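PDB 4OEN: second substrate binding domain of putative amino acid ABC transporter from Streptococcus pneumoniae, which probably captures an amino acid outside the cell and delivers it to the membrane-spanning part of an ABC importer. Local coordinates for residues I6-S11 with D52-A57; F16-S21 with L163-S168; G27-L32 with E84-A89; V112-K115 with S120-F123; D146-N149 with A155-D158. One frame throughout, in Å; residues are numbered along the deposited sequence.

Contact 1: I6-S11 with D52-A57; sequences IIASDS and DAAISA
The methyl group of Ala8 packs directly on that of Ala54, CB to CB 3.6 Å, where strand 5-8 passes over helix 51-60. Each methyl points at the other segment, and with nothing longer than a methyl on either side the backbones come close: Ala8 CA and Ala54 CA are 5.0 Å apart. Ala54 CB also reaches the main chain beyond, 3.9 Å from Ser9 N. No polar bond crosses the interface; it is a small, buried, wholly van der Waals contact. Ala8 also touches Thr47 of strand 44-47, and Ala54 touches Ile66 of strand 65-66.

At the next residue the side chain turns the other way: Ser9 points away from the helix, and its hydroxyl, anti to the backbone N (chi1 -171°), bonds to the carbonyl O of Ile67. Asp10 then folds its carboxylate back on the chain, OD1 taking weak hydrogen bonds from Ser11 N (2.8 Å) and from the N of Phe51 near the start of the helix. Strand 5-8 lies between the parallel strands 44-47 and 65-66, and helix 51-60 carries the chain from one to the other across it: a beta-alpha-beta crossover, as expected in a lobe of a type II periplasmic binding protein.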
# COMPACT_ATOMS: atom_id res chain seq x y z
N ILE A 6 2.61 -21.34 7.32
CA ILE A 6 3.50 -20.77 6.31
C ILE A 6 2.85 -19.55 5.69
O ILE A 6 1.74 -19.63 5.17
CB ILE A 6 3.84 -21.80 5.22
CG1 ILE A 6 4.55 -23.00 5.84
CG2 ILE A 6 4.70 -21.17 4.15
CD1 ILE A 6 4.91 -24.06 4.84
N ILE A 7 3.53 -18.41 5.76
CA ILE A 7 3.00 -17.15 5.24
C ILE A 7 3.84 -16.70 4.07
O ILE A 7 5.03 -16.46 4.22
CB ILE A 7 2.99 -16.03 6.30
CG1 ILE A 7 2.31 -16.50 7.59
CG2 ILE A 7 2.31 -14.77 5.73
CD1 ILE A 7 0.86 -16.93 7.40
N ALA A 8 3.22 -16.59 2.91
CA ALA A 8 3.95 -16.21 1.71
C ALA A 8 3.73 -14.75 1.38
O ALA A 8 2.64 -14.21 1.60
CB ALA A 8 3.53 -17.11 0.56
N SER A 9 4.76 -14.11 0.84
CA SER A 9 4.69 -12.69 0.55
C SER A 9 5.46 -12.31 -0.71
O SER A 9 6.08 -13.16 -1.36
CB SER A 9 5.21 -11.90 1.76
OG SER A 9 4.98 -10.51 1.61
N ASP A 10 5.39 -11.04 -1.06
CA ASP A 10 6.20 -10.48 -2.14
C ASP A 10 7.62 -10.22 -1.65
O ASP A 10 7.92 -10.37 -0.47
CB ASP A 10 5.53 -9.19 -2.64
CG ASP A 10 5.97 -8.79 -4.04
OD1 ASP A 10 6.71 -9.54 -4.72
OD2 ASP A 10 5.51 -7.73 -4.48
N SER A 11 8.49 -9.83 -2.56
CA SER A 11 9.86 -9.54 -2.21
C SER A 11 10.19 -8.05 -2.34
O SER A 11 11.15 -7.57 -1.75
CB SER A 11 10.81 -10.38 -3.07
OG SER A 11 10.65 -10.09 -4.44
N ASP A 52 2.81 -13.22 -7.23
CA ASP A 52 2.16 -14.26 -8.01
C ASP A 52 2.47 -15.66 -7.49
O ASP A 52 1.59 -16.52 -7.44
CB ASP A 52 2.55 -14.15 -9.47
CG ASP A 52 1.90 -12.96 -10.15
OD1 ASP A 52 0.97 -12.37 -9.55
OD2 ASP A 52 2.31 -12.62 -11.28
N ALA A 53 3.73 -15.89 -7.11
CA ALA A 53 4.15 -17.19 -6.59
C ALA A 53 3.50 -17.46 -5.22
O ALA A 53 3.17 -18.60 -4.91
CB ALA A 53 5.66 -17.26 -6.48
N ALA A 54 3.34 -16.40 -4.43
CA ALA A 54 2.65 -16.48 -3.14
C ALA A 54 1.18 -16.86 -3.33
O ALA A 54 0.64 -17.70 -2.60
CB ALA A 54 2.76 -15.15 -2.40
N ILE A 55 0.53 -16.23 -4.30
CA ILE A 55 -0.83 -16.60 -4.70
C ILE A 55 -0.93 -18.09 -5.03
O ILE A 55 -1.79 -18.80 -4.51
CB ILE A 55 -1.31 -15.77 -5.92
CG1 ILE A 55 -1.37 -14.28 -5.57
CG2 ILE A 55 -2.66 -16.28 -6.42
CD1 ILE A 55 -2.47 -13.91 -4.62
N SER A 56 -0.04 -18.56 -5.91
CA SER A 56 0.01 -19.97 -6.28
C SER A 56 0.15 -20.91 -5.09
O SER A 56 -0.55 -21.93 -5.02
CB SER A 56 1.18 -20.23 -7.25
OG SER A 56 0.92 -19.68 -8.53
N ALA A 57 1.07 -20.57 -4.19
CA ALA A 57 1.39 -21.46 -3.08
C ALA A 57 0.19 -21.60 -2.15
O ALA A 57 -0.14 -22.71 -1.72
CB ALA A 57 2.62 -20.95 -2.32

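Contact 2: F16-S21 with L163-S168; sequences FVFQNS and LKYSIS
Phe18 and Tyr165 meet between the two lobes of the type II periplasmic binding protein fold, Phe18 in the strand 18-19 hairpin of one lobe and Tyr165 on helix 160-168 of the other. The side chains come from opposite directions and meet through the tyrosine hydroxyl and the CZ–CE1 part of the phenylalanine ring. The hydroxyl makes the closest approach, Tyr165 OH lying 3.3 Å from Phe18 CZ and nearly as close to CE1 of the same ring. Behind it the ring carbons meet more loosely, with 4.0 Å between Phe18 CZ and Tyr165 CZ. The ring planes are inclined at 54° and their centroids are 5.5 Å apart, an oblique aromatic pair that amounts to neither a stack nor an edge-to-face arrangement. No hydrogen bond joins the two segments.

The torsions explain the reach. Tyr165 has CG anti to its backbone N (chi1 175°), which sends the ring outward from the helix, while Phe18 holds CG between N and the carbonyl carbon (chi1 59°) and directs its ring across to the other lobe. Around this pair, Phe18 rests on Thr26 of the partner strand of its hairpin and on Tyr221 of helix 213-222, and Tyr165 also touches Pro15. Backbone bonds of Phe18 with Thr26 fix the hairpin itself. The helix that carries Tyr165 also meets the C-terminal segment of the chain: Lys164 lies against Leu222, and Ser168 OG is hydrogen-bonded to the terminal carboxylate atom OXT of Ala223.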
# COMPACT_ATOMS: atom_id res chain seq x y z
N PHE A 16 5.13 -2.08 2.17
CA PHE A 16 4.54 -3.27 2.77
C PHE A 16 5.55 -4.39 3.00
O PHE A 16 5.56 -5.03 4.06
CB PHE A 16 3.37 -3.75 1.92
CG PHE A 16 2.27 -2.75 1.82
CD1 PHE A 16 1.35 -2.61 2.85
CD2 PHE A 16 2.19 -1.89 0.73
CE1 PHE A 16 0.36 -1.66 2.80
CE2 PHE A 16 1.19 -0.93 0.66
CZ PHE A 16 0.26 -0.81 1.70
N VAL A 17 6.42 -4.62 2.03
CA VAL A 17 7.43 -5.65 2.18
C VAL A 17 8.56 -5.33 1.23
O VAL A 17 8.34 -5.06 0.04
CB VAL A 17 6.85 -7.08 1.95
CG1 VAL A 17 6.13 -7.19 0.58
CG2 VAL A 17 7.94 -8.15 2.07
N PHE A 18 9.78 -5.32 1.77
CA PHE A 18 10.96 -5.04 0.98
C PHE A 18 12.21 -5.47 1.73
O PHE A 18 12.17 -5.73 2.94
CB PHE A 18 11.03 -3.54 0.61
CG PHE A 18 11.05 -2.62 1.81
CD1 PHE A 18 12.23 -2.03 2.22
CD2 PHE A 18 9.87 -2.34 2.50
CE1 PHE A 18 12.25 -1.18 3.32
CE2 PHE A 18 9.89 -1.48 3.60
CZ PHE A 18 11.07 -0.91 4.00
N GLN A 19 13.31 -5.56 1.01
CA GLN A 19 14.59 -5.96 1.58
C GLN A 19 15.33 -4.75 2.16
O GLN A 19 15.46 -3.71 1.50
CB GLN A 19 15.44 -6.65 0.50
CG GLN A 19 16.40 -7.71 1.01
CD GLN A 19 17.16 -8.38 -0.13
OE1 GLN A 19 16.90 -8.13 -1.31
NE2 GLN A 19 18.11 -9.25 0.22
N ASN A 20 15.79 -4.86 3.40
CA ASN A 20 16.58 -3.77 3.98
C ASN A 20 18.06 -3.94 3.64
O ASN A 20 18.42 -4.87 2.94
CB ASN A 20 16.37 -3.69 5.50
CG ASN A 20 16.78 -4.96 6.24
OD1 ASN A 20 17.57 -5.76 5.74
ND2 ASN A 20 16.24 -5.14 7.44
N SER A 21 18.89 -3.04 4.15
CA SER A 21 20.32 -3.04 3.83
C SER A 21 21.02 -4.29 4.35
O SER A 21 22.10 -4.65 3.88
CB SER A 21 20.99 -1.79 4.38
OG SER A 21 20.75 -1.65 5.77
N LEU A 163 3.90 7.43 -1.62
CA LEU A 163 4.26 8.82 -1.40
C LEU A 163 4.63 9.07 0.06
O LEU A 163 5.65 9.71 0.33
CB LEU A 163 3.13 9.75 -1.82
CG LEU A 163 3.37 10.56 -3.08
CD1 LEU A 163 2.11 11.33 -3.46
CD2 LEU A 163 4.56 11.50 -2.88
N LYS A 164 3.83 8.57 1.01
CA LYS A 164 4.12 8.80 2.43
C LYS A 164 5.42 8.11 2.85
O LYS A 164 6.16 8.62 3.69
CB LYS A 164 2.97 8.30 3.30
CG LYS A 164 1.70 9.15 3.24
CD LYS A 164 1.73 10.30 4.23
CE LYS A 164 0.38 10.99 4.31
NZ LYS A 164 -0.68 10.12 4.91
N TYR A 165 5.70 6.94 2.28
CA TYR A 165 6.94 6.25 2.62
C TYR A 165 8.13 7.08 2.15
O TYR A 165 9.10 7.25 2.87
CB TYR A 165 6.99 4.84 1.98
CG TYR A 165 8.29 4.12 2.20
CD1 TYR A 165 8.73 3.83 3.47
CD2 TYR A 165 9.07 3.70 1.12
CE1 TYR A 165 9.93 3.17 3.69
CE2 TYR A 165 10.27 3.04 1.32
CZ TYR A 165 10.69 2.77 2.61
OH TYR A 165 11.88 2.12 2.86
N SER A 166 8.02 7.61 0.94
CA SER A 166 9.09 8.42 0.38
C SER A 166 9.31 9.68 1.21
O SER A 166 10.45 10.07 1.47
CB SER A 166 8.80 8.78 -1.08
OG SER A 166 7.65 9.60 -1.20
N ILE A 167 8.22 10.31 1.64
CA ILE A 167 8.31 11.50 2.48
C ILE A 167 8.90 11.15 3.85
O ILE A 167 9.75 11.88 4.38
CB ILE A 167 6.93 12.18 2.63
CG1 ILE A 167 6.49 12.79 1.29
CG2 ILE A 167 6.98 13.26 3.72
CD1 ILE A 167 5.08 13.32 1.26
N SER A 168 8.47 10.02 4.41
CA SER A 168 9.00 9.53 5.68
C SER A 168 10.51 9.28 5.59
O SER A 168 11.26 9.47 6.57
CB SER A 168 8.27 8.25 6.10
OG SER A 168 8.75 7.75 7.34

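Contact 3: G27-L32 with E84-A89; sequences GIDMEL and ESYYTA
Asp29 and Tyr86 cross at about a right angle, the carboxylate plane turned 81° from the phenol ring, while Leu32 approaches the same ring from one face. The leucine contact is a CH-pi interaction: Leu32 CD2 stands 3.6 Å above the Tyr86 ring plane, displaced toward the rim, with Tyr86 CG its nearest ring atom. Leu32 gets there with its CG anti to the backbone N (chi1 176°), one helical turn beyond Ile28, whose CG2 comes obliquely to Tyr86 CE1 at a looser 4.5 Å. Tyr86 itself holds CG between N and the carbonyl carbon (chi1 62°), and from there the ring reaches toward helix 28-40. Phe201 and Leu205 of helix 195-210 also pack against it, so the ring is buried between two helices, close to where the chain enters strand 87-96, which runs toward the other lobe.

At the far end of the ring, Tyr86 OH lies 2.5 Å from Asp29 OD1, a hydrogen bond so short that its length is to be read with caution. Asp29 OD2 is 3.3 Å from Tyr86 OH but at a poor angle; it instead accepts from the backbone N of Gly69. With one oxygen close against a phenol hydroxyl and the other bonded to a peptide N-H, the buried carboxylate is probably held in its rotation and its negative charge eased.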
# COMPACT_ATOMS: atom_id res chain seq x y z
N GLY A 27 9.19 -4.30 6.54
CA GLY A 27 8.04 -3.59 5.98
C GLY A 27 6.83 -3.73 6.87
O GLY A 27 6.82 -4.54 7.78
N ILE A 28 5.79 -2.94 6.60
CA ILE A 28 4.56 -3.00 7.39
C ILE A 28 4.02 -4.42 7.55
O ILE A 28 3.67 -4.85 8.66
CB ILE A 28 3.47 -2.14 6.72
CG1 ILE A 28 3.92 -0.68 6.68
CG2 ILE A 28 2.12 -2.34 7.40
CD1 ILE A 28 2.95 0.23 5.89
N ASP A 29 3.97 -5.16 6.45
CA ASP A 29 3.39 -6.50 6.46
C ASP A 29 4.20 -7.48 7.28
O ASP A 29 3.63 -8.33 7.97
CB ASP A 29 3.27 -7.06 5.06
CG ASP A 29 2.17 -6.43 4.28
OD1 ASP A 29 1.40 -5.63 4.86
OD2 ASP A 29 2.08 -6.77 3.09
N MET A 30 5.52 -7.36 7.17
CA MET A 30 6.42 -8.28 7.87
C MET A 30 6.30 -8.05 9.35
O MET A 30 6.17 -9.00 10.13
CB MET A 30 7.85 -8.09 7.39
CG MET A 30 8.04 -8.47 5.90
SD MET A 30 7.67 -10.20 5.48
CE MET A 30 5.95 -10.12 4.97
N GLU A 31 6.33 -6.78 9.76
CA GLU A 31 6.22 -6.48 11.17
C GLU A 31 4.84 -6.85 11.72
O GLU A 31 4.74 -7.36 12.83
CB GLU A 31 6.51 -5.00 11.44
CG GLU A 31 7.96 -4.66 11.18
CD GLU A 31 8.41 -3.37 11.85
OE1 GLU A 31 7.99 -3.09 13.00
OE2 GLU A 31 9.19 -2.64 11.22
N LEU A 32 3.80 -6.59 10.94
CA LEU A 32 2.44 -6.84 11.40
C LEU A 32 2.16 -8.33 11.59
O LEU A 32 1.64 -8.74 12.61
CB LEU A 32 1.44 -6.23 10.42
CG LEU A 32 -0.04 -6.49 10.72
CD1 LEU A 32 -0.44 -5.85 12.02
CD2 LEU A 32 -0.88 -6.00 9.56
N GLU A 84 -10.02 -8.78 8.04
CA GLU A 84 -10.38 -7.37 8.14
C GLU A 84 -9.28 -6.55 7.49
O GLU A 84 -8.12 -6.95 7.51
CB GLU A 84 -10.56 -6.95 9.60
CG GLU A 84 -11.70 -7.64 10.30
CD GLU A 84 -13.04 -6.99 9.99
OE1 GLU A 84 -13.05 -5.92 9.36
OE2 GLU A 84 -14.08 -7.55 10.40
N SER A 85 -9.64 -5.41 6.92
CA SER A 85 -8.65 -4.51 6.35
C SER A 85 -7.70 -3.99 7.41
O SER A 85 -8.14 -3.57 8.48
CB SER A 85 -9.33 -3.33 5.66
OG SER A 85 -8.36 -2.45 5.10
N TYR A 86 -6.40 -3.98 7.11
CA TYR A 86 -5.45 -3.34 8.01
C TYR A 86 -4.93 -2.03 7.44
O TYR A 86 -4.13 -1.34 8.08
CB TYR A 86 -4.27 -4.27 8.35
CG TYR A 86 -3.39 -4.70 7.20
CD1 TYR A 86 -2.32 -3.93 6.77
CD2 TYR A 86 -3.61 -5.91 6.56
CE1 TYR A 86 -1.51 -4.35 5.72
CE2 TYR A 86 -2.80 -6.34 5.51
CZ TYR A 86 -1.75 -5.56 5.10
OH TYR A 86 -0.93 -5.96 4.06
N TYR A 87 -5.38 -1.66 6.24
CA TYR A 87 -4.92 -0.42 5.63
C TYR A 87 -5.83 -0.02 4.49
O TYR A 87 -6.05 -0.81 3.56
CB TYR A 87 -3.48 -0.57 5.11
CG TYR A 87 -2.90 0.74 4.62
CD1 TYR A 87 -2.53 1.73 5.52
CD2 TYR A 87 -2.74 0.98 3.26
CE1 TYR A 87 -2.01 2.93 5.08
CE2 TYR A 87 -2.20 2.18 2.81
CZ TYR A 87 -1.84 3.15 3.73
OH TYR A 87 -1.32 4.35 3.31
N THR A 88 -6.36 1.20 4.56
CA THR A 88 -7.15 1.74 3.47
C THR A 88 -6.23 2.46 2.51
O THR A 88 -5.58 3.43 2.89
CB THR A 88 -8.23 2.72 3.96
OG1 THR A 88 -9.11 2.03 4.84
CG2 THR A 88 -9.02 3.28 2.76
N ALA A 89 -6.19 1.96 1.28
CA ALA A 89 -5.30 2.49 0.26
C ALA A 89 -5.96 3.66 -0.44
O ALA A 89 -7.09 3.57 -0.88
CB ALA A 89 -4.95 1.41 -0.75

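Contact 4: V112-K115 with S120-F123; sequences VGVK and SQTF
The carboxamide of Gln121 is the flat group here, lying near the carbonyl of Lys115 without bonding to it, while the aliphatic part of the same side chain packs on Val114. Both polar atoms of the amide are engaged by the short turn that leads from strand 111-115 into helix 119-126: OE1 accepts from the N of Gly117 and NE2 donates to Asn116 OD1, which sets the rotation of the group. The strand and helix open a beta-alpha-beta crossover that runs on to strand 134-138, the parallel neighbour of 111-115 in the sheet of this lobe.

Val114 is the side chain on which the helix settles. Its CG2, anti to the backbone N, lies against the peptide that joins Ser120 to Gln121, 3.4 Å from Gln121 N and 3.6 Å from Ser120 C. The other branch, CG1, meets the glutamine stem, with Val114 CG1 4.0 Å from Gln121 CG; the two side chains cross at about a right angle. Gln121 also has CG anti to its N (chi1 180°) and continues extended, so the stem runs past the valine and brings the amide to the turn. Thr118 OG1 is hydrogen-bonded both to Lys115 O and to Gln121 N, tying the strand end to the first turn of the helix. Ser120 adds its CB at 3.7 Å from Val114 CG2, and its hydroxyl is hydrogen-bonded to Thr91 OG1. The carbonyl of Lys115 meets an aliphatic carbon: its O lies 3.6 Å from Gln121 CB.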
# COMPACT_ATOMS: atom_id res chain seq x y z
N VAL A 112 -0.72 18.21 -13.92
CA VAL A 112 -0.51 17.16 -12.93
C VAL A 112 0.06 15.92 -13.60
O VAL A 112 -0.49 15.46 -14.59
CB VAL A 112 -1.81 16.78 -12.21
CG1 VAL A 112 -1.52 15.72 -11.15
CG2 VAL A 112 -2.46 18.02 -11.57
N GLY A 113 1.17 15.39 -13.07
CA GLY A 113 1.74 14.13 -13.55
C GLY A 113 1.08 12.90 -12.94
O GLY A 113 0.61 12.92 -11.80
N VAL A 114 1.06 11.81 -13.71
CA VAL A 114 0.50 10.56 -13.22
C VAL A 114 1.11 9.39 -13.98
O VAL A 114 1.56 9.56 -15.12
CB VAL A 114 -1.04 10.56 -13.34
CG1 VAL A 114 -1.50 10.35 -14.78
CG2 VAL A 114 -1.66 9.52 -12.40
N LYS A 115 1.16 8.23 -13.34
CA LYS A 115 1.69 7.03 -14.02
C LYS A 115 0.58 6.35 -14.80
O LYS A 115 -0.55 6.19 -14.31
CB LYS A 115 2.31 6.07 -13.01
CG LYS A 115 3.57 6.62 -12.37
CD LYS A 115 3.88 5.95 -11.03
CE LYS A 115 4.07 4.47 -11.14
NZ LYS A 115 4.40 3.88 -9.80
N SER A 120 -4.50 6.13 -9.69
CA SER A 120 -4.29 7.57 -9.66
C SER A 120 -4.68 8.20 -11.00
O SER A 120 -5.30 9.27 -11.05
CB SER A 120 -2.84 7.88 -9.31
OG SER A 120 -2.56 7.51 -7.97
N GLN A 121 -4.34 7.52 -12.08
CA GLN A 121 -4.71 8.03 -13.41
C GLN A 121 -6.21 8.03 -13.65
O GLN A 121 -6.73 8.95 -14.25
CB GLN A 121 -4.00 7.22 -14.49
CG GLN A 121 -4.32 7.68 -15.92
CD GLN A 121 -3.73 6.76 -16.94
OE1 GLN A 121 -3.82 5.55 -16.81
NE2 GLN A 121 -3.10 7.33 -17.97
N THR A 122 -6.89 6.98 -13.21
CA THR A 122 -8.34 6.91 -13.29
C THR A 122 -8.99 8.09 -12.56
O THR A 122 -9.84 8.79 -13.11
CB THR A 122 -8.84 5.60 -12.70
OG1 THR A 122 -8.15 4.49 -13.31
CG2 THR A 122 -10.33 5.45 -12.90
N PHE A 123 -8.56 8.32 -11.32
CA PHE A 123 -9.10 9.45 -10.56
C PHE A 123 -8.87 10.76 -11.30
O PHE A 123 -9.80 11.55 -11.50
CB PHE A 123 -8.47 9.49 -9.15
CG PHE A 123 -8.90 10.68 -8.34
CD1 PHE A 123 -10.04 10.63 -7.56
CD2 PHE A 123 -8.17 11.85 -8.38
CE1 PHE A 123 -10.42 11.74 -6.81
CE2 PHE A 123 -8.55 12.96 -7.65
CZ PHE A 123 -9.67 12.90 -6.85

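Contact 5: D146-N149 with A155-D158; sequences DSLN and AVMD
Leu148 does nearly all the touching from its helix, and its two methyl branches have separate targets on strand 155-159. CD1 presses on the strand backbone, 3.6 Å from Ala155 N and equally close to Ala155 CA. CD2 meets a side chain instead, lying 4.0 Å from Val156 CG1; the same valine methyl is 4.0 Å from Leu148 CB, so it fits beside the base of the leucine. The two side chains cross at about a right angle. An extended first torsion, CG anti to the backbone N (chi1 -175°), aims the leucine straight at the strand, and Ile153 in the connecting loop packs on it too.

Helix 141-150 lies in the beta-alpha-beta crossover from strand 134-138 to strand 155-159, which are both parallel to strand 111-115 between them. The helix lies against the face of the sheet to which Val156 points; Val156 is also touched by Met144 and Tyr145, whereas the Ala155 methyl points away, onto Leu93 and Val95, and Met157 goes to helix 119-126 on the other face.

The outer side of the helix is looser. Asp146 and Asn149 face solvent, though the carbonyl O of Asn149 accepts a hydrogen bond from Lys96 NZ. Farther along the strand, where Leu148 no longer reaches, Asp158 OD2 is hydrogen-bonded to Tyr145 OH.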
# COMPACT_ATOMS: atom_id res chain seq x y z
N ASP A 146 11.05 13.17 -11.51
CA ASP A 146 12.05 14.05 -12.09
C ASP A 146 11.38 15.30 -12.63
O ASP A 146 11.85 16.42 -12.44
CB ASP A 146 12.83 13.35 -13.20
CG ASP A 146 13.85 12.36 -12.67
OD1 ASP A 146 13.98 12.25 -11.43
OD2 ASP A 146 14.52 11.70 -13.49
N SER A 147 10.26 15.10 -13.32
CA SER A 147 9.51 16.20 -13.88
C SER A 147 8.96 17.10 -12.78
O SER A 147 8.98 18.33 -12.91
CB SER A 147 8.37 15.66 -14.76
OG SER A 147 7.64 16.71 -15.36
N LEU A 148 8.45 16.51 -11.70
CA LEU A 148 7.96 17.31 -10.56
C LEU A 148 9.10 18.17 -10.01
O LEU A 148 8.92 19.36 -9.72
CB LEU A 148 7.39 16.41 -9.46
CG LEU A 148 6.74 17.15 -8.27
CD1 LEU A 148 5.48 17.86 -8.74
CD2 LEU A 148 6.44 16.25 -7.07
N ASN A 149 10.28 17.58 -9.90
CA ASN A 149 11.43 18.26 -9.33
C ASN A 149 11.87 19.48 -10.13
O ASN A 149 12.19 20.51 -9.56
CB ASN A 149 12.60 17.29 -9.20
CG ASN A 149 13.73 17.85 -8.36
OD1 ASN A 149 13.49 18.40 -7.29
ND2 ASN A 149 14.96 17.72 -8.85
N ALA A 155 2.34 19.11 -9.94
CA ALA A 155 1.89 18.15 -8.94
C ALA A 155 1.93 16.77 -9.54
O ALA A 155 2.06 16.63 -10.77
CB ALA A 155 0.48 18.48 -8.46
N VAL A 156 1.86 15.77 -8.67
CA VAL A 156 1.65 14.39 -9.09
C VAL A 156 0.46 13.81 -8.34
O VAL A 156 0.07 14.32 -7.29
CB VAL A 156 2.87 13.48 -8.83
CG1 VAL A 156 4.12 14.03 -9.49
CG2 VAL A 156 3.09 13.31 -7.31
N MET A 157 -0.11 12.76 -8.90
CA MET A 157 -1.09 11.94 -8.19
C MET A 157 -0.50 10.53 -8.09
O MET A 157 -0.10 9.97 -9.10
CB MET A 157 -2.43 11.91 -8.93
CG MET A 157 -3.62 11.53 -8.08
SD MET A 157 -4.26 12.96 -7.20
CE MET A 157 -5.42 12.20 -6.06
N ASP A 158 -0.44 9.96 -6.88
CA ASP A 158 0.20 8.64 -6.70
C ASP A 158 -0.44 7.89 -5.55
O ASP A 158 -1.27 8.42 -4.82
CB ASP A 158 1.70 8.83 -6.45
CG ASP A 158 2.57 7.63 -6.88
OD1 ASP A 158 2.08 6.52 -7.20
OD2 ASP A 158 3.80 7.83 -6.87

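The contacts divide between the two lobes of a type II periplasmic binding protein. Contacts 1 and 3, with centres 16 Å apart, lie in one lobe and touch through Ser9 and Met30. Contacts 4 and 5 share the other, with centres about 10 Å apart, where strands 111-115 and 155-159 pair through backbone bonds of Gly113. The centres of contacts 1 and 5 are about 32 Å apart. Contact 2 joins segments 142 residues apart at their closest ends and bridges the lobes; it touches contacts 1, 3 and 5, and contacts 3 to 5 fall between its segments in sequence. Strand 87-96 runs from contact 3 to pair with 155-159, linking the lobes whose cleft probably holds the substrate.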